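Local coordinates for protein Pre-mRNA-splicing factor 38 (Chaetomium thermophilum, PDB 5F5T) that is probably required for pre-mRNA splicing in the nucleus, as a PRP38-family protein of the spliceosome, at residues V59-I64 against K106-F111; K94-A99 against A124-L129. All coordinates share one frame; numbering follows the deposited sequence.

Contact 1 (V59-I64 against K106-F111); sequences VNEADI and KEYLYF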
# COMPACT_ATOMS: atom_id res chain seq x y z
N VAL A 59 12.43 -22.38 -1.47
CA VAL A 59 11.24 -22.38 -0.62
C VAL A 59 9.95 -22.51 -1.41
O VAL A 59 9.90 -22.29 -2.62
CB VAL A 59 11.14 -21.11 0.23
CG1 VAL A 59 12.31 -21.04 1.19
CG2 VAL A 59 11.08 -19.88 -0.65
N ASN A 60 8.88 -22.84 -0.68
CA ASN A 60 7.57 -23.09 -1.25
C ASN A 60 6.55 -22.11 -0.69
O ASN A 60 6.86 -21.31 0.19
CB ASN A 60 7.13 -24.52 -0.95
CG ASN A 60 7.16 -25.39 -2.19
OD1 ASN A 60 7.52 -24.93 -3.27
ND2 ASN A 60 6.80 -26.66 -2.03
N GLU A 61 5.34 -22.15 -1.24
CA GLU A 61 4.26 -21.28 -0.78
C GLU A 61 3.88 -21.54 0.69
O GLU A 61 3.55 -20.61 1.42
CB GLU A 61 3.04 -21.46 -1.68
CG GLU A 61 3.20 -20.79 -3.04
CD GLU A 61 2.56 -21.59 -4.17
OE1 GLU A 61 2.80 -21.25 -5.35
OE2 GLU A 61 1.83 -22.56 -3.88
N ALA A 62 3.92 -22.80 1.12
CA ALA A 62 3.73 -23.12 2.54
C ALA A 62 4.89 -22.57 3.36
O ALA A 62 4.73 -21.96 4.46
CB ALA A 62 3.63 -24.62 2.73
N ASP A 63 6.07 -22.76 2.79
CA ASP A 63 7.30 -22.28 3.39
C ASP A 63 7.20 -20.79 3.57
O ASP A 63 7.83 -20.25 4.46
CB ASP A 63 8.51 -22.63 2.53
CG ASP A 63 8.81 -24.12 2.52
OD1 ASP A 63 8.50 -24.79 3.53
OD2 ASP A 63 9.35 -24.60 1.51
N ILE A 64 6.44 -20.11 2.71
CA ILE A 64 6.34 -18.66 2.80
C ILE A 64 5.75 -18.25 4.14
O ILE A 64 6.33 -17.42 4.84
CB ILE A 64 5.49 -18.08 1.66
CG1 ILE A 64 6.28 -18.07 0.35
CG2 ILE A 64 5.04 -16.66 2.00
CD1 ILE A 64 7.55 -17.26 0.42
N LYS A 106 -5.45 -15.37 -1.23
CA LYS A 106 -6.66 -15.31 -0.44
C LYS A 106 -6.40 -15.88 0.94
O LYS A 106 -6.78 -15.29 1.97
CB LYS A 106 -7.78 -16.05 -1.17
CG LYS A 106 -9.19 -15.68 -0.75
CD LYS A 106 -10.18 -16.49 -1.57
CE LYS A 106 -10.10 -16.09 -3.05
NZ LYS A 106 -11.31 -16.44 -3.85
N GLU A 107 -5.71 -17.02 0.97
CA GLU A 107 -5.34 -17.67 2.23
C GLU A 107 -4.44 -16.78 3.07
O GLU A 107 -4.71 -16.56 4.26
CB GLU A 107 -4.65 -19.01 1.98
CG GLU A 107 -4.21 -19.68 3.26
CD GLU A 107 -3.18 -20.77 3.05
OE1 GLU A 107 -2.32 -20.95 3.93
OE2 GLU A 107 -3.23 -21.45 2.00
N TYR A 108 -3.37 -16.28 2.45
CA TYR A 108 -2.38 -15.47 3.15
C TYR A 108 -3.11 -14.32 3.81
O TYR A 108 -3.14 -14.18 5.04
CB TYR A 108 -1.32 -14.91 2.21
CG TYR A 108 -0.29 -15.90 1.68
CD1 TYR A 108 -0.09 -17.13 2.29
CD2 TYR A 108 0.50 -15.57 0.59
CE1 TYR A 108 0.85 -18.02 1.80
CE2 TYR A 108 1.44 -16.44 0.09
CZ TYR A 108 1.62 -17.67 0.70
OH TYR A 108 2.56 -18.54 0.20
N LEU A 109 -3.75 -13.53 2.95
CA LEU A 109 -4.37 -12.27 3.32
C LEU A 109 -5.40 -12.47 4.42
O LEU A 109 -5.22 -11.97 5.54
CB LEU A 109 -5.02 -11.63 2.09
CG LEU A 109 -5.35 -10.15 2.11
CD1 LEU A 109 -4.09 -9.32 2.13
CD2 LEU A 109 -6.21 -9.77 0.91
N TYR A 110 -6.43 -13.27 4.15
CA TYR A 110 -7.54 -13.32 5.08
C TYR A 110 -7.25 -14.23 6.28
O TYR A 110 -7.33 -13.79 7.43
CB TYR A 110 -8.80 -13.78 4.35
CG TYR A 110 -9.20 -12.80 3.26
CD1 TYR A 110 -9.63 -11.52 3.57
CD2 TYR A 110 -9.14 -13.17 1.92
CE1 TYR A 110 -9.98 -10.62 2.58
CE2 TYR A 110 -9.50 -12.28 0.92
CZ TYR A 110 -9.92 -11.01 1.26
OH TYR A 110 -10.27 -10.12 0.26
N PHE A 111 -6.85 -15.47 6.01
CA PHE A 111 -6.75 -16.47 7.06
C PHE A 111 -5.40 -16.31 7.76
O PHE A 111 -5.31 -16.22 9.01
CB PHE A 111 -6.92 -17.86 6.45
CG PHE A 111 -7.10 -18.96 7.45
CD1 PHE A 111 -6.02 -19.76 7.83
CD2 PHE A 111 -8.34 -19.24 7.98
CE1 PHE A 111 -6.19 -20.79 8.74
CE2 PHE A 111 -8.52 -20.27 8.90
CZ PHE A 111 -7.44 -21.04 9.28
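The carbonyl oxygen of Glu61 takes a hydrogen bond from the phenol of Tyr108, with OH lying 2.6 Å from Glu61 O. The C=O...donor angle is 115°, and the hydroxyl is tilted 23° from the carbonyl plane. Glu61 O sits at the ring edge, in its plane, and the hydroxyl meets the first turn of helix 61-71. That oxygen also receives a weak bond from the backbone N of Ile64. The apolar half of the contact comes from Ile64, whose CG2 packs 3.8 Å from Tyr108 CZ while its CB lies beside the hydroxyl. With chi1 at -76°, CG2 stands anti to the backbone N and is the branch nearest the ring carbons, while CG1 passes near the hydroxyl; the two side chains cross at about a right angle. The nearest CA atoms, those of Ile64 and Tyr108, are 9.3 Å apart, a gap bridged by the tyrosine side chain. Asn60 occupies the N-cap, though its side chain makes no capping bond; its backbone N bonds to Asp63 OD2 at 2.8 Å. Leu95 and Ala123 also touch the buried Tyr108. The arrangement is a tyrosine tethering a helix N terminus within the mainly helical packing of this PRP38-family protein.

Contact 2 (K94-A99 against A124-L129); sequences KLLQLA and AFYIRL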
# COMPACT_ATOMS: atom_id res chain seq x y z
N LYS A 94 10.62 -13.18 -3.43
CA LYS A 94 10.38 -14.60 -3.63
C LYS A 94 8.95 -14.86 -4.10
O LYS A 94 8.72 -15.72 -4.93
CB LYS A 94 10.65 -15.38 -2.35
CG LYS A 94 10.52 -16.89 -2.52
CD LYS A 94 11.25 -17.37 -3.76
CE LYS A 94 12.60 -17.97 -3.41
NZ LYS A 94 13.11 -18.87 -4.48
N LEU A 95 8.01 -14.10 -3.57
CA LEU A 95 6.62 -14.21 -4.01
C LEU A 95 6.51 -13.80 -5.47
O LEU A 95 5.76 -14.41 -6.24
CB LEU A 95 5.70 -13.36 -3.13
CG LEU A 95 5.17 -14.05 -1.87
CD1 LEU A 95 4.23 -13.13 -1.13
CD2 LEU A 95 4.48 -15.37 -2.21
N LEU A 96 7.25 -12.76 -5.85
CA LEU A 96 7.30 -12.35 -7.25
C LEU A 96 7.81 -13.50 -8.11
O LEU A 96 7.31 -13.73 -9.21
CB LEU A 96 8.19 -11.12 -7.42
CG LEU A 96 7.64 -9.78 -6.92
CD1 LEU A 96 8.69 -8.69 -7.07
CD2 LEU A 96 6.37 -9.42 -7.66
N GLN A 97 8.80 -14.22 -7.60
CA GLN A 97 9.35 -15.38 -8.29
C GLN A 97 8.32 -16.50 -8.44
O GLN A 97 8.12 -17.05 -9.52
CB GLN A 97 10.58 -15.90 -7.54
CG GLN A 97 11.49 -16.78 -8.37
CD GLN A 97 12.65 -17.33 -7.55
OE1 GLN A 97 13.06 -16.74 -6.56
NE2 GLN A 97 13.17 -18.48 -7.98
N LEU A 98 7.66 -16.83 -7.33
CA LEU A 98 6.72 -17.95 -7.27
C LEU A 98 5.42 -17.66 -8.00
O LEU A 98 4.72 -18.59 -8.42
CB LEU A 98 6.41 -18.29 -5.81
CG LEU A 98 7.58 -18.76 -4.95
CD1 LEU A 98 7.08 -19.19 -3.58
CD2 LEU A 98 8.30 -19.92 -5.63
N ALA A 99 5.09 -16.38 -8.14
CA ALA A 99 3.87 -15.94 -8.81
C ALA A 99 2.63 -16.68 -8.32
O ALA A 99 1.96 -17.34 -9.11
CB ALA A 99 4.02 -16.09 -10.32
N ALA A 124 -0.56 -7.92 1.20
CA ALA A 124 -1.04 -6.63 0.73
C ALA A 124 0.00 -5.96 -0.15
O ALA A 124 -0.33 -5.39 -1.19
CB ALA A 124 -1.40 -5.75 1.91
N PHE A 125 1.26 -6.04 0.27
CA PHE A 125 2.37 -5.48 -0.50
C PHE A 125 2.40 -6.11 -1.89
O PHE A 125 2.41 -5.41 -2.91
CB PHE A 125 3.69 -5.71 0.23
CG PHE A 125 4.88 -5.02 -0.40
CD1 PHE A 125 4.75 -3.76 -0.96
CD2 PHE A 125 6.12 -5.63 -0.41
CE1 PHE A 125 5.84 -3.12 -1.53
CE2 PHE A 125 7.22 -5.00 -0.97
CZ PHE A 125 7.08 -3.74 -1.53
N TYR A 126 2.37 -7.44 -1.92
CA TYR A 126 2.43 -8.19 -3.16
C TYR A 126 1.25 -7.86 -4.07
O TYR A 126 1.40 -7.77 -5.29
CB TYR A 126 2.47 -9.70 -2.87
CG TYR A 126 2.62 -10.54 -4.11
CD1 TYR A 126 3.86 -10.71 -4.71
CD2 TYR A 126 1.52 -11.16 -4.70
CE1 TYR A 126 4.00 -11.48 -5.85
CE2 TYR A 126 1.65 -11.92 -5.83
CZ TYR A 126 2.90 -12.08 -6.41
OH TYR A 126 3.03 -12.84 -7.55
N ILE A 127 0.08 -7.71 -3.47
CA ILE A 127 -1.12 -7.36 -4.22
C ILE A 127 -0.96 -5.98 -4.85
O ILE A 127 -1.27 -5.80 -6.03
CB ILE A 127 -2.37 -7.39 -3.32
CG1 ILE A 127 -2.76 -8.83 -3.01
CG2 ILE A 127 -3.53 -6.67 -4.00
CD1 ILE A 127 -4.04 -8.97 -2.21
N ARG A 128 -0.45 -5.03 -4.08
CA ARG A 128 -0.22 -3.68 -4.60
C ARG A 128 0.77 -3.72 -5.76
O ARG A 128 0.65 -2.97 -6.73
CB ARG A 128 0.29 -2.75 -3.50
CG ARG A 128 0.74 -1.39 -4.00
CD ARG A 128 -0.47 -0.58 -4.45
NE ARG A 128 -0.12 0.75 -4.94
CZ ARG A 128 0.42 1.01 -6.12
NH1 ARG A 128 0.70 0.02 -6.96
NH2 ARG A 128 0.70 2.26 -6.46
N LEU A 129 1.75 -4.61 -5.65
CA LEU A 129 2.75 -4.77 -6.70
C LEU A 129 2.21 -5.40 -7.99
O LEU A 129 2.60 -4.99 -9.08
CB LEU A 129 3.92 -5.62 -6.18
CG LEU A 129 4.77 -4.98 -5.08
CD1 LEU A 129 5.87 -5.94 -4.65
CD2 LEU A 129 5.35 -3.65 -5.54
O HOH W 1 4.44 -12.69 -9.57
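Tyr126 packs its ring on the last turn of helix 87-98, and the close part of the contact lies along the CD1-CE1 side of that ring. Leu95 CB stands 3.6 Å from Tyr126 CD1, and Leu96 CD2 reaches Tyr126 CE1 at 3.6 Å, its side chain crossing the tyrosine obliquely. Leu96 CA meets the ring edge in plane. The tyrosine CB points toward helix 87-98, and with CG anti to the backbone N (chi1 -177°) the ring is carried to the leucines; the nearest CA atoms, of Leu95 and Tyr126, come to 7.4 Å. This is helix-helix packing inside the helical body of the PRP38-family domain, between helices 87-98 and 117-130, with Leu105 of the intervening helix 102-115 also against the tyrosine. Leu129 is the loose member, its side chain coming no nearer than 4.6 Å. The hydroxyl end is the wetter side. There the helix stops: exposed Ala99 adopts positive phi (49°), its N still bonded to Leu95 O, and its CA is 3.5 Å from Tyr126 OH. A water bridges the two helices, donating to Leu96 O at 3.1 Å and hydrogen-bonded to Tyr126 OH as well. A phenylalanine here, lacking the hydroxyl, would probably leave this water without its partner on helix 117-130.

Overall arrangement
From the N terminus the four segments run 59-64, 94-99, 106-111 and 124-129, so the contacts cross: 94-99 falls inside the loop that contact 1 closes, and 106-111 inside that of contact 2. Contact 1 spans 41 intervening residues, 23 of them helical, and joins helix 61-71 to helix 102-115. Contact 2 spans 24, of which 21 are helical, and joins helix 87-98 to helix 117-130. Their centres are 11 Å apart and they touch directly: Val59 CG2 lies 3.6 Å from Lys94 CG, and Leu109 CD2 lies 3.9 Å from Ile127 CD1. Together they tie four helices, the last three consecutive in the chain, into one packed unit.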